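Local coordinates for ABC transporter substrate binding protein (Ribose) (Agrobacterium vitis, PDB 5DKV) that binds alpha-D-tagatopyranose between its two lobes and, as in related solute-binding proteins, probably delivers sugar to an ABC transporter, at residues P85-V99 with G109-T121. Residues are numbered along the deposited sequence; the frame is centred on the assembly and turned at random.
Sequences PDAILIAPTDTTQLV and GIPMITVDTFIGT. With T6T (alpha-D-tagatopyranose), chain E.
I88 and I90 of strand 87-90 pair in parallel with strand 112-115 through four backbone hydrogen bonds: I88 N to P111 O, I113 N to I88 O, I90 N to I113 O and V115 N to I90 O. Strand 29-33 pairs with the other edge of 87-90, and helix 99-107 makes the crossover of this beta-alpha-beta unit, part of one lobe of a periplasmic binding protein whose sugar sits beyond the C-terminal ends of these strands.

Apolar side chains back both faces. L89 and I113 run alongside each other, L89 CD2 3.7 Å from I113 CB; on the face of I88 and M112, the I88 CD1 methyl meets I110 CG2 at 3.6 Å. Past the strands, I119 takes over: its CG2 reaches P92 CB at 3.7 Å and also touches L98 CB, while V99 CG2 packs on I119 CB.

Polar links tie the loops together. T117 OG1 donates to P92 O over 2.7 Å, tilted 24° from the carbonyl plane. P92 O accepts a second bond from a water that also donates to F118 O. Farther on, G120 N donates to T95 O (3.1 Å).

Just past strand 112-115, the extended chi1 of D116 (-176°) carries its carboxylate out to the sugar, where OD1 accepts from tagatose O4 and OD2 from O5, each at 2.7 Å. Engaging two adjacent hydroxyls should fix the carboxylate's rotation and read that pair, while D39, T174, R178, N228, D254 and Q274 also hydrogen-bond the sugar.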
ATOM      1  N   PRO A  85      -2.631   7.652  23.897  1.00 13.59           N
ATOM      2  CA  PRO A  85      -2.074   6.323  23.680  1.00 10.24           C
ATOM      3  C   PRO A  85      -0.606   6.293  24.039  1.00 12.91           C
ATOM      4  O   PRO A  85       0.032   7.351  24.059  1.00 12.24           O
ATOM      5  CB  PRO A  85      -2.288   6.100  22.190  1.00 10.31           C
ATOM      6  CG  PRO A  85      -2.144   7.444  21.614  1.00  9.81           C
ATOM      7  CD  PRO A  85      -2.804   8.365  22.616  1.00 11.79           C
ATOM      8  N   ASP A  86      -0.079   5.105  24.327  1.00 10.38           N
ATOM      9  CA  ASP A  86       1.346   4.970  24.652  1.00 10.21           C
ATOM     10  C   ASP A  86       2.247   5.136  23.421  1.00 10.14           C
ATOM     11  O   ASP A  86       3.412   5.565  23.532  1.00 12.27           O
ATOM     12  CB  ASP A  86       1.593   3.609  25.327  1.00 13.31           C
ATOM     13  CG  ASP A  86       0.878   3.497  26.668  1.00 14.85           C
ATOM     14  OD1 ASP A  86       1.124   4.360  27.540  1.00 15.60           O
ATOM     15  OD2 ASP A  86       0.043   2.581  26.838  1.00 14.09           O
ATOM     16  N   ALA A  87       1.714   4.761  22.260  1.00 10.10           N
ATOM     17  CA  ALA A  87       2.400   4.953  20.980  1.00 11.32           C
ATOM     18  C   ALA A  87       1.392   5.042  19.848  1.00  9.87           C
ATOM     19  O   ALA A  87       0.240   4.612  20.016  1.00 10.38           O
ATOM     20  CB  ALA A  87       3.396   3.808  20.738  1.00 10.23           C
ATOM     21  N   ILE A  88       1.809   5.634  18.717  1.00  9.79           N
ATOM     22  CA  ILE A  88       0.958   5.733  17.523  1.00 11.58           C
ATOM     23  C   ILE A  88       1.639   5.100  16.327  1.00  6.76           C
ATOM     24  O   ILE A  88       2.794   5.413  16.012  1.00 10.00           O
ATOM     25  CB  ILE A  88       0.624   7.211  17.169  1.00 13.31           C
ATOM     26  CG1 ILE A  88      -0.210   7.836  18.282  1.00 12.63           C
ATOM     27  CG2 ILE A  88      -0.095   7.317  15.805  1.00 12.50           C
ATOM     28  CD1 ILE A  88      -0.254   9.371  18.255  1.00 14.03           C
ATOM     29  N   LEU A  89       0.925   4.179  15.688  1.00  8.32           N
ATOM     30  CA  LEU A  89       1.238   3.714  14.351  1.00  9.15           C
ATOM     31  C   LEU A  89       0.302   4.434  13.376  1.00  7.49           C
ATOM     32  O   LEU A  89      -0.913   4.444  13.585  1.00  9.15           O
ATOM     33  CB  LEU A  89       1.029   2.216  14.238  1.00  6.09           C
ATOM     34  CG  LEU A  89       1.683   1.330  15.312  1.00 10.92           C
ATOM     35  CD1 LEU A  89       1.394  -0.137  15.043  1.00  7.57           C
ATOM     36  CD2 LEU A  89       3.165   1.507  15.364  1.00 14.77           C
ATOM     37  N   ILE A  90       0.839   5.042  12.326  1.00  5.90           N
ATOM     38  CA  ILE A  90      -0.016   5.737  11.382  1.00  7.63           C
ATOM     39  C   ILE A  90       0.494   5.595   9.948  1.00  5.99           C
ATOM     40  O   ILE A  90       1.697   5.570   9.676  1.00  6.13           O
ATOM     41  CB  ILE A  90      -0.140   7.237  11.754  1.00  7.96           C
ATOM     42  CG1 ILE A  90      -1.001   7.977  10.731  1.00 10.91           C
ATOM     43  CG2 ILE A  90       1.222   7.852  11.811  1.00  8.22           C
ATOM     44  CD1 ILE A  90      -1.442   9.355  11.209  1.00  8.55           C
ATOM     45  N   ALA A  91      -0.448   5.480   9.025  1.00  6.90           N
ATOM     46  CA  ALA A  91      -0.148   5.570   7.619  1.00  7.56           C
ATOM     47  C   ALA A  91      -0.545   6.981   7.130  1.00  8.92           C
ATOM     48  O   ALA A  91      -1.722   7.221   6.791  1.00  8.21           O
ATOM     49  CB  ALA A  91      -0.891   4.493   6.833  1.00  8.66           C
ATOM     50  N   PRO A  92       0.400   7.938   7.156  1.00 10.19           N
ATOM     51  CA  PRO A  92       0.046   9.329   6.816  1.00  9.87           C
ATOM     52  C   PRO A  92      -0.416   9.438   5.390  1.00 12.84           C
ATOM     53  O   PRO A  92       0.189   8.821   4.525  1.00 11.03           O
ATOM     54  CB  PRO A  92       1.351  10.105   7.027  1.00 10.47           C
ATOM     55  CG  PRO A  92       2.452   9.045   6.858  1.00 10.76           C
ATOM     56  CD  PRO A  92       1.842   7.792   7.445  1.00 11.55           C
ATOM     57  N   THR A  93      -1.475  10.202   5.160  1.00 10.25           N
ATOM     58  CA  THR A  93      -2.030  10.349   3.830  1.00  9.24           C
ATOM     59  C   THR A  93      -1.413  11.482   3.029  1.00 13.95           C
ATOM     60  O   THR A  93      -1.848  11.755   1.921  1.00 17.83           O
ATOM     61  CB  THR A  93      -3.564  10.578   3.901  1.00 10.92           C
ATOM     62  OG1 THR A  93      -3.853  11.607   4.858  1.00 15.08           O
ATOM     63  CG2 THR A  93      -4.265   9.299   4.291  1.00 14.41           C
ATOM     64  N   ASP A  94      -0.408  12.148   3.584  1.00 11.89           N
ATOM     65  CA  ASP A  94       0.303  13.186   2.854  1.00 11.37           C
ATOM     66  C   ASP A  94       1.674  13.331   3.482  1.00 18.70           C
ATOM     67  O   ASP A  94       1.781  13.360   4.704  1.00 17.06           O
ATOM     68  CB  ASP A  94      -0.455  14.506   2.908  1.00 15.14           C
ATOM     69  CG  ASP A  94       0.098  15.527   1.945  1.00 24.12           C
ATOM     70  OD1 ASP A  94      -0.489  15.663   0.853  1.00 25.17           O
ATOM     71  OD2 ASP A  94       1.111  16.185   2.281  1.00 18.11           O
ATOM     72  N   THR A  95       2.713  13.445   2.662  1.00 15.70           N
ATOM     73  CA  THR A  95       4.075  13.474   3.188  1.00 14.76           C
ATOM     74  C   THR A  95       4.424  14.789   3.888  1.00 15.62           C
ATOM     75  O   THR A  95       5.356  14.817   4.693  1.00 16.88           O
ATOM     76  CB  THR A  95       5.115  13.207   2.074  1.00 17.50           C
ATOM     77  OG1 THR A  95       5.134  14.293   1.128  1.00 18.90           O
ATOM     78  CG2 THR A  95       4.802  11.899   1.355  1.00 16.82           C
ATOM     79  N   THR A  96       3.699  15.862   3.564  1.00 15.92           N
ATOM     80  CA  THR A  96       3.960  17.181   4.148  1.00 18.74           C
ATOM     81  C   THR A  96       2.868  17.611   5.114  1.00 18.50           C
ATOM     82  O   THR A  96       3.162  18.172   6.172  1.00 21.58           O
ATOM     83  CB  THR A  96       4.115  18.267   3.055  1.00 19.66           C
ATOM     84  OG1 THR A  96       2.926  18.318   2.263  1.00 41.65           O
ATOM     85  CG2 THR A  96       5.260  17.944   2.171  1.00 18.88           C
ATOM     86  N   GLN A  97       1.608  17.341   4.774  1.00 17.73           N
ATOM     87  CA  GLN A  97       0.515  17.900   5.556  1.00 19.73           C
ATOM     88  C   GLN A  97       0.319  17.157   6.885  1.00 12.57           C
ATOM     89  O   GLN A  97      -0.341  17.667   7.774  1.00 18.40           O
ATOM     90  CB  GLN A  97      -0.791  17.878   4.765  1.00 18.92           C
ATOM     91  CG  GLN A  97      -0.833  18.808   3.545  1.00 27.03           C
ATOM     92  CD  GLN A  97      -0.250  20.182   3.815  1.00 43.02           C
ATOM     93  OE1 GLN A  97      -0.580  20.829   4.810  1.00 53.05           O
ATOM     94  NE2 GLN A  97       0.633  20.634   2.932  1.00 47.21           N
ATOM     95  N   LEU A  98       0.898  15.973   7.020  1.00 14.03           N
ATOM     96  CA  LEU A  98       0.825  15.235   8.295  1.00 12.97           C
ATOM     97  C   LEU A  98       1.998  15.545   9.216  1.00 13.04           C
ATOM     98  O   LEU A  98       2.012  15.122  10.368  1.00 15.79           O
ATOM     99  CB  LEU A  98       0.748  13.723   8.031  1.00 12.67           C
ATOM    100  CG  LEU A  98      -0.685  13.134   7.998  1.00 10.84           C
ATOM    101  CD1 LEU A  98      -1.302  13.067   9.407  1.00 14.25           C
ATOM    102  CD2 LEU A  98      -1.572  13.894   7.040  1.00 10.38           C
ATOM    103  N   VAL A  99       2.961  16.325   8.739  1.00 13.87           N
ATOM    104  CA  VAL A  99       4.149  16.599   9.545  1.00 12.52           C
ATOM    105  C   VAL A  99       3.806  17.382  10.808  1.00 14.58           C
ATOM    106  O   VAL A  99       4.102  16.907  11.907  1.00 15.63           O
ATOM    107  CB  VAL A  99       5.212  17.352   8.732  1.00 16.30           C
ATOM    108  CG1 VAL A  99       6.399  17.793   9.621  1.00 18.80           C
ATOM    109  CG2 VAL A  99       5.674  16.471   7.605  1.00 14.38           C
ATOM    110  N   GLY A 109       5.142  14.008  23.853  1.00 25.49           N
ATOM    111  CA  GLY A 109       5.816  12.820  24.356  1.00 26.58           C
ATOM    112  C   GLY A 109       5.372  11.482  23.777  1.00 27.32           C
ATOM    113  O   GLY A 109       5.802  10.428  24.255  1.00 23.92           O
ATOM    114  N   ILE A 110       4.540  11.502  22.740  1.00 15.46           N
ATOM    115  CA  ILE A 110       3.999  10.256  22.184  1.00 13.50           C
ATOM    116  C   ILE A 110       4.874   9.696  21.049  1.00 17.08           C
ATOM    117  O   ILE A 110       4.986  10.319  19.990  1.00 15.33           O
ATOM    118  CB  ILE A 110       2.557  10.452  21.647  1.00 17.94           C
ATOM    119  CG1 ILE A 110       1.645  11.051  22.733  1.00 18.37           C
ATOM    120  CG2 ILE A 110       1.990   9.117  21.119  1.00 17.33           C
ATOM    121  CD1 ILE A 110       0.276  11.476  22.230  1.00 20.67           C
ATOM    122  N   PRO A 111       5.493   8.515  21.255  1.00 13.56           N
ATOM    123  CA  PRO A 111       6.336   7.979  20.183  1.00 11.14           C
ATOM    124  C   PRO A 111       5.508   7.455  19.028  1.00 12.66           C
ATOM    125  O   PRO A 111       4.364   7.030  19.232  1.00 12.05           O
ATOM    126  CB  PRO A 111       7.105   6.836  20.868  1.00 17.10           C
ATOM    127  CG  PRO A 111       6.195   6.394  21.969  1.00 15.67           C
ATOM    128  CD  PRO A 111       5.551   7.672  22.471  1.00 12.22           C
ATOM    129  N   MET A 112       6.076   7.464  17.832  1.00 11.80           N
ATOM    130  CA  MET A 112       5.331   7.027  16.659  1.00 11.15           C
ATOM    131  C   MET A 112       6.188   6.354  15.617  1.00  8.78           C
ATOM    132  O   MET A 112       7.412   6.535  15.545  1.00 11.38           O
ATOM    133  CB  MET A 112       4.616   8.202  16.021  1.00 16.16           C
ATOM    134  CG  MET A 112       5.571   9.169  15.376  1.00 14.58           C
ATOM    135  SD  MET A 112       4.679  10.604  14.829  1.00 16.33           S
ATOM    136  CE  MET A 112       4.329  11.363  16.411  1.00 17.26           C
ATOM    137  N   ILE A 113       5.499   5.536  14.833  1.00  8.29           N
ATOM    138  CA  ILE A 113       6.046   4.793  13.723  1.00  9.95           C
ATOM    139  C   ILE A 113       5.120   5.014  12.534  1.00  8.95           C
ATOM    140  O   ILE A 113       3.891   4.991  12.719  1.00  9.01           O
ATOM    141  CB  ILE A 113       6.136   3.289  14.080  1.00  8.86           C
ATOM    142  CG1 ILE A 113       7.220   3.089  15.134  1.00  7.86           C
ATOM    143  CG2 ILE A 113       6.411   2.414  12.855  1.00  9.65           C
ATOM    144  CD1 ILE A 113       7.328   1.667  15.678  1.00 14.24           C
ATOM    145  N   THR A 114       5.654   5.238  11.333  1.00  9.46           N
ATOM    146  CA  THR A 114       4.758   5.292  10.176  1.00  9.32           C
ATOM    147  C   THR A 114       4.832   3.931   9.454  1.00  8.71           C
ATOM    148  O   THR A 114       5.884   3.287   9.324  1.00  7.34           O
ATOM    149  CB  THR A 114       5.029   6.490   9.216  1.00  7.92           C
ATOM    150  OG1 THR A 114       6.239   6.303   8.475  1.00  8.36           O
ATOM    151  CG2 THR A 114       5.112   7.786   9.990  1.00  8.54           C
ATOM    152  N   VAL A 115       3.654   3.471   9.085  1.00  7.08           N
ATOM    153  CA  VAL A 115       3.460   2.200   8.416  1.00  6.88           C
ATOM    154  C   VAL A 115       2.899   2.497   7.037  1.00  8.45           C
ATOM    155  O   VAL A 115       2.054   3.382   6.885  1.00  7.28           O
ATOM    156  CB  VAL A 115       2.510   1.254   9.221  1.00  7.76           C
ATOM    157  CG1 VAL A 115       3.198   0.755  10.501  1.00  9.51           C
ATOM    158  CG2 VAL A 115       1.169   1.931   9.585  1.00  8.56           C
ATOM    159  N   ASP A 116       3.399   1.763   6.039  1.00  8.76           N
ATOM    160  CA  ASP A 116       2.994   1.867   4.621  1.00  7.31           C
ATOM    161  C   ASP A 116       3.555   3.116   3.942  1.00 10.07           C
ATOM    162  O   ASP A 116       4.399   3.020   3.037  1.00  9.79           O
ATOM    163  CB  ASP A 116       1.467   1.817   4.485  1.00  8.36           C
ATOM    164  CG  ASP A 116       1.017   1.819   3.045  1.00  9.60           C
ATOM    165  OD1 ASP A 116       1.658   1.124   2.213  1.00 10.44           O
ATOM    166  OD2 ASP A 116       0.000   2.502   2.767  1.00  8.61           O
ATOM    167  N   THR A 117       3.104   4.275   4.408  1.00 10.08           N
ATOM    168  CA  THR A 117       3.501   5.574   3.887  1.00  9.61           C
ATOM    169  C   THR A 117       4.391   6.315   4.885  1.00 11.62           C
ATOM    170  O   THR A 117       4.506   5.897   6.038  1.00  8.53           O
ATOM    171  CB  THR A 117       2.278   6.428   3.609  1.00 11.31           C
ATOM    172  OG1 THR A 117       1.488   6.477   4.806  1.00  8.46           O
ATOM    173  CG2 THR A 117       1.469   5.827   2.471  1.00 11.43           C
ATOM    174  N   PHE A 118       5.001   7.414   4.440  1.00 11.68           N
ATOM    175  CA  PHE A 118       5.901   8.178   5.288  1.00  9.16           C
ATOM    176  C   PHE A 118       5.615   9.668   5.265  1.00 12.12           C
ATOM    177  O   PHE A 118       4.845  10.157   4.435  1.00 14.72           O
ATOM    178  CB  PHE A 118       7.371   7.916   4.898  1.00  9.91           C
ATOM    179  CG  PHE A 118       7.761   8.309   3.467  1.00 10.46           C
ATOM    180  CD1 PHE A 118       7.975   9.628   3.126  1.00 13.65           C
ATOM    181  CD2 PHE A 118       8.023   7.331   2.515  1.00 15.22           C
ATOM    182  CE1 PHE A 118       8.370   9.983   1.832  1.00 14.48           C
ATOM    183  CE2 PHE A 118       8.449   7.678   1.227  1.00 13.51           C
ATOM    184  CZ  PHE A 118       8.607   9.014   0.899  1.00 14.86           C
ATOM    185  N   ILE A 119       6.165  10.364   6.254  1.00 13.45           N
ATOM    186  CA  ILE A 119       6.281  11.823   6.211  1.00 14.16           C
ATOM    187  C   ILE A 119       7.742  12.215   5.990  1.00 15.90           C
ATOM    188  O   ILE A 119       8.651  11.400   6.146  1.00 14.66           O
ATOM    189  CB  ILE A 119       5.744  12.506   7.493  1.00 12.36           C
ATOM    190  CG1 ILE A 119       6.473  12.008   8.738  1.00 10.67           C
ATOM    191  CG2 ILE A 119       4.240  12.272   7.598  1.00 12.34           C
ATOM    192  CD1 ILE A 119       6.284  12.884   9.934  1.00 11.23           C
ATOM    193  N   GLY A 120       7.958  13.461   5.591  1.00 16.16           N
ATOM    194  CA  GLY A 120       9.291  13.895   5.197  1.00 13.63           C
ATOM    195  C   GLY A 120       9.772  13.088   4.014  1.00 14.00           C
ATOM    196  O   GLY A 120       9.117  13.047   2.973  1.00 18.14           O
ATOM    197  N   THR A 121      10.941  12.475   4.187  1.00 18.37           N
ATOM    198  CA  THR A 121      11.549  11.578   3.201  1.00 17.05           C
ATOM    199  C   THR A 121      11.365  10.110   3.568  1.00 16.32           C
ATOM    200  O   THR A 121      11.692   9.198   2.790  1.00 16.67           O
ATOM    201  CB  THR A 121      13.057  11.843   3.088  1.00 22.18           C
ATOM    202  OG1 THR A 121      13.682  11.531   4.335  1.00 20.19           O
ATOM    203  CG2 THR A 121      13.344  13.308   2.742  1.00 25.86           C
TER
HETATM  204  O3  T6T E 401      -1.757  -0.096  -1.940  1.00  7.37           O
HETATM  205  C3  T6T E 401      -2.191   0.082  -0.599  1.00  5.80           C
HETATM  206  C4  T6T E 401      -1.248   0.967   0.095  1.00  6.86           C
HETATM  207  O4  T6T E 401       0.083   0.330   0.121  1.00  8.07           O
HETATM  208  C5  T6T E 401      -1.190   2.276  -0.561  1.00  7.27           C
HETATM  209  O5  T6T E 401      -0.364   3.199   0.170  1.00  9.02           O
HETATM  210  C6  T6T E 401      -2.554   2.944  -0.613  1.00  7.69           C
HETATM  211  O6  T6T E 401      -3.503   2.047  -1.262  1.00  9.00           O
HETATM  212  C2  T6T E 401      -3.575   0.759  -0.596  1.00  6.42           C
HETATM  213  O2  T6T E 401      -3.975   0.895   0.747  1.00  9.14           O
HETATM  214  C1  T6T E 401      -4.610   0.059  -1.382  1.00  9.55           C
HETATM  215  O1  T6T E 401      -4.845  -1.231  -0.913  1.00  8.79           O
HETATM  216  O   HOH W   1       2.265  10.304   3.279  1.00 22.17           O
HETATM  217  O   HOH W   2       7.704  15.576   2.197  1.00 41.49           O